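Local structure of excinuclease ABC, subunit A. (Deinococcus radiodurans, 2VF7) at residues V163-D166 with S167-D171; R277-G280 with Y281-S284. The protein binds DNA as a UvrA-family ABC ATPase with zinc modules, and probably takes part in recognising damage for nucleotide excision repair. The protein carries 1 engineered substitution. All blocks are in the same frame, centred on the assembly; numbering follows the deposited sequence.

Contact 1 (V163-D166 with S167-D171); sequences VTED and SMVPD
Ser-167 reaches back with its hydroxyl to the start of the short helix 165-168, where its OG accepts the backbone N-H of Thr-164 at 2.9 Å and a nearly straight 166°. The torsion that allows this sets OG between the backbone N and the carbonyl carbon of Ser-167 (chi1 71°), pointing it at the turn that leads into the helix. The same hydroxyl works in both directions: OG accepts from Thr-164 N and gives its own hydrogen to Tyr-281 O, 3.1 Å from OG. Thr-164 occupies the N-cap position, and its OG1 stands 3.1 Å from Ser-167 OG and 3.2 Å from Ser-167 N.

The backbone supplies the remaining bonds. Met-168 N donates to Thr-164 O at 3.1 Å, and Val-169 N donates to Glu-165 O at 2.7 Å. Both are i to i+4 helical bonds, and the second, made by Val-169 as the first residue past the helix, marks the last turn. The Val-169 methyl CG1 also lies 3.3 Å from Glu-165 O and 4.0 Å from Glu-165 CG. With CG anti to the backbone N (chi1 -178°) and the chain extended beyond it, Glu-165 carries OE2 to Trp-208 NE1, whose hydrogen bond it accepts; Arg-216 makes a weak, long ion pair with the same oxygen.

This single-turn helix belongs to the UvrA DNA-binding domain and follows strand 159-162. Its buried Met-168 lies against Ala-258, Arg-259 and Val-262 of helix 258-268, whereas Glu-165 and Val-169 meet Leu-220 of helix 213-221, which also lends Phe-221 to Val-163.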
ATOM      1  N   VAL A 163      34.623  -3.480  15.488  1.00 60.36           N
ATOM      2  CA  VAL A 163      35.451  -3.154  14.355  1.00 59.87           C
ATOM      3  C   VAL A 163      36.817  -2.726  14.898  1.00 59.57           C
ATOM      4  O   VAL A 163      36.908  -2.081  15.948  1.00 59.51           O
ATOM      5  CB  VAL A 163      34.748  -2.085  13.489  1.00 59.91           C
ATOM      6  CG1 VAL A 163      35.183  -0.674  13.845  1.00 59.55           C
ATOM      7  CG2 VAL A 163      34.967  -2.375  12.048  1.00 60.60           C
ATOM      8  N   THR A 164      37.883  -3.140  14.220  1.00 59.21           N
ATOM      9  CA  THR A 164      39.244  -2.844  14.684  1.00 58.73           C
ATOM     10  C   THR A 164      40.075  -2.306  13.539  1.00 58.58           C
ATOM     11  O   THR A 164      39.631  -2.315  12.399  1.00 58.85           O
ATOM     12  CB  THR A 164      39.954  -4.082  15.251  1.00 58.57           C
ATOM     13  OG1 THR A 164      39.839  -5.154  14.321  1.00 58.24           O
ATOM     14  CG2 THR A 164      39.358  -4.499  16.579  1.00 58.61           C
ATOM     15  N   GLU A 165      41.282  -1.837  13.844  1.00 58.34           N
ATOM     16  CA  GLU A 165      42.194  -1.400  12.802  1.00 57.89           C
ATOM     17  C   GLU A 165      42.585  -2.551  11.881  1.00 57.82           C
ATOM     18  O   GLU A 165      42.611  -2.370  10.671  1.00 57.78           O
ATOM     19  CB  GLU A 165      43.430  -0.737  13.390  1.00 57.98           C
ATOM     20  CG  GLU A 165      44.391  -0.230  12.334  1.00 58.65           C
ATOM     21  CD  GLU A 165      45.471   0.652  12.897  1.00 60.63           C
ATOM     22  OE1 GLU A 165      45.599   0.707  14.136  1.00 62.06           O
ATOM     23  OE2 GLU A 165      46.202   1.285  12.098  1.00 61.11           O
ATOM     24  N   ASP A 166      42.885  -3.719  12.453  1.00 57.68           N
ATOM     25  CA  ASP A 166      43.242  -4.896  11.670  1.00 57.76           C
ATOM     26  C   ASP A 166      42.086  -5.373  10.788  1.00 57.29           C
ATOM     27  O   ASP A 166      42.307  -5.745   9.634  1.00 57.43           O
ATOM     28  CB  ASP A 166      43.723  -6.058  12.554  1.00 58.31           C
ATOM     29  CG  ASP A 166      44.606  -5.608  13.720  1.00 60.91           C
ATOM     30  OD1 ASP A 166      44.213  -4.681  14.482  1.00 64.22           O
ATOM     31  OD2 ASP A 166      45.685  -6.213  13.907  1.00 63.22           O
ATOM     32  N   SER A 167      40.862  -5.367  11.316  1.00 56.38           N
ATOM     33  CA  SER A 167      39.708  -5.821  10.539  1.00 55.80           C
ATOM     34  C   SER A 167      39.390  -4.868   9.382  1.00 55.57           C
ATOM     35  O   SER A 167      38.965  -5.310   8.316  1.00 55.93           O
ATOM     36  CB  SER A 167      38.477  -6.043  11.427  1.00 55.75           C
ATOM     37  OG  SER A 167      37.929  -4.828  11.910  1.00 55.41           O
ATOM     38  N   MET A 168      39.649  -3.577   9.590  1.00 55.21           N
ATOM     39  CA  MET A 168      39.360  -2.500   8.612  1.00 54.80           C
ATOM     40  C   MET A 168      40.494  -2.124   7.678  1.00 54.10           C
ATOM     41  O   MET A 168      40.258  -1.649   6.568  1.00 54.21           O
ATOM     42  CB  MET A 168      38.969  -1.238   9.363  1.00 54.55           C
ATOM     43  CG  MET A 168      37.542  -1.206   9.738  1.00 55.02           C
ATOM     44  SD  MET A 168      37.208   0.149  10.848  1.00 55.64           S
ATOM     45  CE  MET A 168      35.471   0.133  10.587  1.00 55.92           C
ATOM     46  N   VAL A 169      41.723  -2.246   8.163  1.00 53.93           N
ATOM     47  CA  VAL A 169      42.916  -2.110   7.313  1.00 53.77           C
ATOM     48  C   VAL A 169      43.733  -3.389   7.366  1.00 53.87           C
ATOM     49  O   VAL A 169      44.604  -3.564   8.240  1.00 53.90           O
ATOM     50  CB  VAL A 169      43.716  -0.755   7.506  1.00 53.67           C
ATOM     51  CG1 VAL A 169      43.073   0.142   8.551  1.00 53.50           C
ATOM     52  CG2 VAL A 169      45.183  -0.971   7.756  1.00 54.33           C
ATOM     53  N   PRO A 170      43.404  -4.327   6.459  1.00 53.90           N
ATOM     54  CA  PRO A 170      44.048  -5.639   6.410  1.00 53.78           C
ATOM     55  C   PRO A 170      45.515  -5.578   5.965  1.00 53.86           C
ATOM     56  O   PRO A 170      46.321  -6.409   6.408  1.00 53.95           O
ATOM     57  CB  PRO A 170      43.204  -6.409   5.396  1.00 54.02           C
ATOM     58  CG  PRO A 170      41.982  -5.553   5.151  1.00 53.96           C
ATOM     59  CD  PRO A 170      42.386  -4.176   5.408  1.00 53.41           C
ATOM     60  N   ASP A 171      45.849  -4.602   5.116  1.00 53.69           N
ATOM     61  CA  ASP A 171      47.227  -4.353   4.661  1.00 53.99           C
ATOM     62  C   ASP A 171      47.633  -2.907   4.940  1.00 53.51           C
ATOM     63  O   ASP A 171      47.209  -2.019   4.222  1.00 54.47           O
ATOM     64  CB  ASP A 171      47.358  -4.654   3.164  1.00 54.07           C
ATOM     65  CG  ASP A 171      48.807  -4.569   2.642  1.00 55.26           C
ATOM     66  OD1 ASP A 171      49.759  -4.243   3.403  1.00 54.14           O
ATOM     67  OD2 ASP A 171      48.985  -4.844   1.431  1.00 56.53           O
TER

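Contact 2 (R277-G280 with Y281-S284)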
ATOM      1  N   ARG A 277      29.567  -7.989   2.247  1.00 72.69           N
ATOM      2  CA  ARG A 277      30.865  -7.331   2.027  1.00 71.80           C
ATOM      3  C   ARG A 277      31.316  -6.638   3.309  1.00 71.03           C
ATOM      4  O   ARG A 277      32.387  -6.928   3.844  1.00 71.00           O
ATOM      5  CB  ARG A 277      30.775  -6.298   0.898  1.00 71.90           C
ATOM      6  CG  ARG A 277      32.073  -5.581   0.629  1.00 72.05           C
ATOM      7  CD  ARG A 277      31.834  -4.157   0.153  1.00 74.08           C
ATOM      8  NE  ARG A 277      33.101  -3.424   0.074  1.00 75.87           N
ATOM      9  CZ  ARG A 277      33.464  -2.406   0.863  1.00 76.21           C
ATOM     10  NH1 ARG A 277      32.637  -1.942   1.810  1.00 75.04           N
ATOM     11  NH2 ARG A 277      34.664  -1.836   0.686  1.00 74.68           N
ATOM     12  N   VAL A 278      30.469  -5.719   3.771  1.00 69.98           N
ATOM     13  CA  VAL A 278      30.602  -5.002   5.042  1.00 68.75           C
ATOM     14  C   VAL A 278      30.966  -5.920   6.225  1.00 68.11           C
ATOM     15  O   VAL A 278      31.834  -5.597   7.042  1.00 67.30           O
ATOM     16  CB  VAL A 278      29.303  -4.161   5.277  1.00 68.61           C
ATOM     17  CG1 VAL A 278      28.823  -4.184   6.707  1.00 68.25           C
ATOM     18  CG2 VAL A 278      29.512  -2.735   4.775  1.00 68.12           C
ATOM     19  N   GLN A 279      30.325  -7.082   6.272  1.00 67.68           N
ATOM     20  CA  GLN A 279      30.529  -8.048   7.339  1.00 67.37           C
ATOM     21  C   GLN A 279      31.935  -8.652   7.323  1.00 66.78           C
ATOM     22  O   GLN A 279      32.395  -9.142   8.337  1.00 66.42           O
ATOM     23  CB  GLN A 279      29.464  -9.141   7.261  1.00 67.65           C
ATOM     24  CG  GLN A 279      28.899  -9.578   8.607  1.00 69.20           C
ATOM     25  CD  GLN A 279      27.585 -10.339   8.471  1.00 71.39           C
ATOM     26  OE1 GLN A 279      26.946 -10.331   7.406  1.00 72.06           O
ATOM     27  NE2 GLN A 279      27.172 -11.006   9.554  1.00 71.86           N
ATOM     28  N   GLY A 280      32.611  -8.604   6.176  1.00 66.33           N
ATOM     29  CA  GLY A 280      34.016  -9.017   6.086  1.00 65.78           C
ATOM     30  C   GLY A 280      35.013  -8.145   6.859  1.00 65.55           C
ATOM     31  O   GLY A 280      36.145  -8.565   7.106  1.00 65.23           O
ATOM     32  N   TYR A 281      34.600  -6.935   7.233  1.00 65.57           N
ATOM     33  CA  TYR A 281      35.453  -5.993   7.975  1.00 65.46           C
ATOM     34  C   TYR A 281      34.998  -5.836   9.426  1.00 65.69           C
ATOM     35  O   TYR A 281      35.369  -4.867  10.107  1.00 65.92           O
ATOM     36  CB  TYR A 281      35.465  -4.627   7.277  1.00 65.38           C
ATOM     37  CG  TYR A 281      35.663  -4.738   5.787  1.00 65.48           C
ATOM     38  CD1 TYR A 281      36.945  -4.834   5.245  1.00 64.54           C
ATOM     39  CD2 TYR A 281      34.570  -4.767   4.914  1.00 64.86           C
ATOM     40  CE1 TYR A 281      37.135  -4.946   3.874  1.00 64.28           C
ATOM     41  CE2 TYR A 281      34.755  -4.886   3.536  1.00 64.26           C
ATOM     42  CZ  TYR A 281      36.043  -4.974   3.032  1.00 64.58           C
ATOM     43  OH  TYR A 281      36.252  -5.096   1.677  1.00 66.07           O
ATOM     44  N   MET A 282      34.196  -6.792   9.891  1.00 65.60           N
ATOM     45  CA  MET A 282      33.653  -6.773  11.237  1.00 65.54           C
ATOM     46  C   MET A 282      34.115  -7.978  12.034  1.00 66.05           C
ATOM     47  O   MET A 282      34.627  -8.949  11.472  1.00 66.55           O
ATOM     48  CB  MET A 282      32.136  -6.762  11.191  1.00 65.27           C
ATOM     49  CG  MET A 282      31.517  -5.379  11.253  1.00 65.18           C
ATOM     50  SD  MET A 282      29.709  -5.459  11.255  1.00 65.48           S
ATOM     51  CE  MET A 282      29.431  -5.655   9.514  1.00 63.04           C
ATOM     52  N   ILE A 283      33.946  -7.910  13.349  1.00 66.07           N
ATOM     53  CA  ILE A 283      34.208  -9.063  14.206  1.00 66.34           C
ATOM     54  C   ILE A 283      32.940  -9.408  15.007  1.00 66.40           C
ATOM     55  O   ILE A 283      32.254  -8.514  15.503  1.00 66.07           O
ATOM     56  CB  ILE A 283      35.499  -8.879  15.076  1.00 66.29           C
ATOM     57  CG1 ILE A 283      35.568  -7.478  15.686  1.00 66.74           C
ATOM     58  CG2 ILE A 283      36.758  -9.089  14.218  1.00 65.33           C
ATOM     59  CD1 ILE A 283      36.760  -7.251  16.615  1.00 67.06           C
ATOM     60  N   SER A 284      32.607 -10.698  15.082  1.00 66.76           N
ATOM     61  CA  SER A 284      31.326 -11.138  15.662  1.00 66.86           C
ATOM     62  C   SER A 284      31.487 -11.967  16.931  1.00 66.70           C
ATOM     63  O   SER A 284      32.329 -12.874  17.003  1.00 66.94           O
ATOM     64  CB  SER A 284      30.477 -11.898  14.634  1.00 67.10           C
ATOM     65  OG  SER A 284      29.179 -12.174  15.134  1.00 67.26           O
TER
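Tyr-281 lays its ring beside the last turn of helix 272-278, and its CE2 sits 3.9 Å above the centre of the Arg-277 guanidinium. The two planes are 47° apart, so the groups meet obliquely and do not stack flat. With CG anti to its carbonyl carbon (chi1 -46°), the tyrosine lays the ring back across Arg-277, and CE2 also comes within 3.1 Å of Arg-277 O. The NH2 of Arg-277 is hydrogen-bonded to Trp-184 O, which fixes one end of the guanidinium.

Residues 277-284 carry the chain from helix 272-278 into strand 283-286, which pairs antiparallel with strand 159-162. Tyr-281 N donates to Val-278 O at 3.1 Å, a bond spanning three residues that makes a turn at the helix end. A weak bond of 3.3 Å follows from Met-282 N to Gln-279 O. Replacing Tyr-281 by an alanine would probably uncover one face of the Arg-277 guanidinium and leave its aliphatic stem less well supported.

The tight side is apolar. Met-282 bends at chi3 (-81°), bringing CE 3.2 Å from Val-278 CG1, closer than usual for carbons, and both residues face helix 258-268 at Phe-266. Gln-279 CG touches the same methyl more loosely, 4.1 Å from Met-282 CE. By contrast, guanidinium and tyrosine ring keep the wider spacing of their oblique approach, and Gly-280 lies exposed.

Overall arrangement
Contacts 1 and 2 lie on the same side of the chain's centre, their own centres about 10 Å apart, and contact 1 comes wholly before contact 2 in the sequence. They meet directly: besides the shared bond from the serine hydroxyl of contact 1, Thr-164 CG2 packs on Ile-283 CD1 at 3.8 Å. Pairing of strands 159-162 and 283-286, including backbone bonds between Thr-162 and Ile-283, brings the two contacts side by side, and helix 258-268 touches both through Val-262. Neither contact lies at an ADP pocket or zinc site, although strand 283-286 runs on to Cys-287 and Cys-290, which bind zinc with Cys-151 and Cys-154.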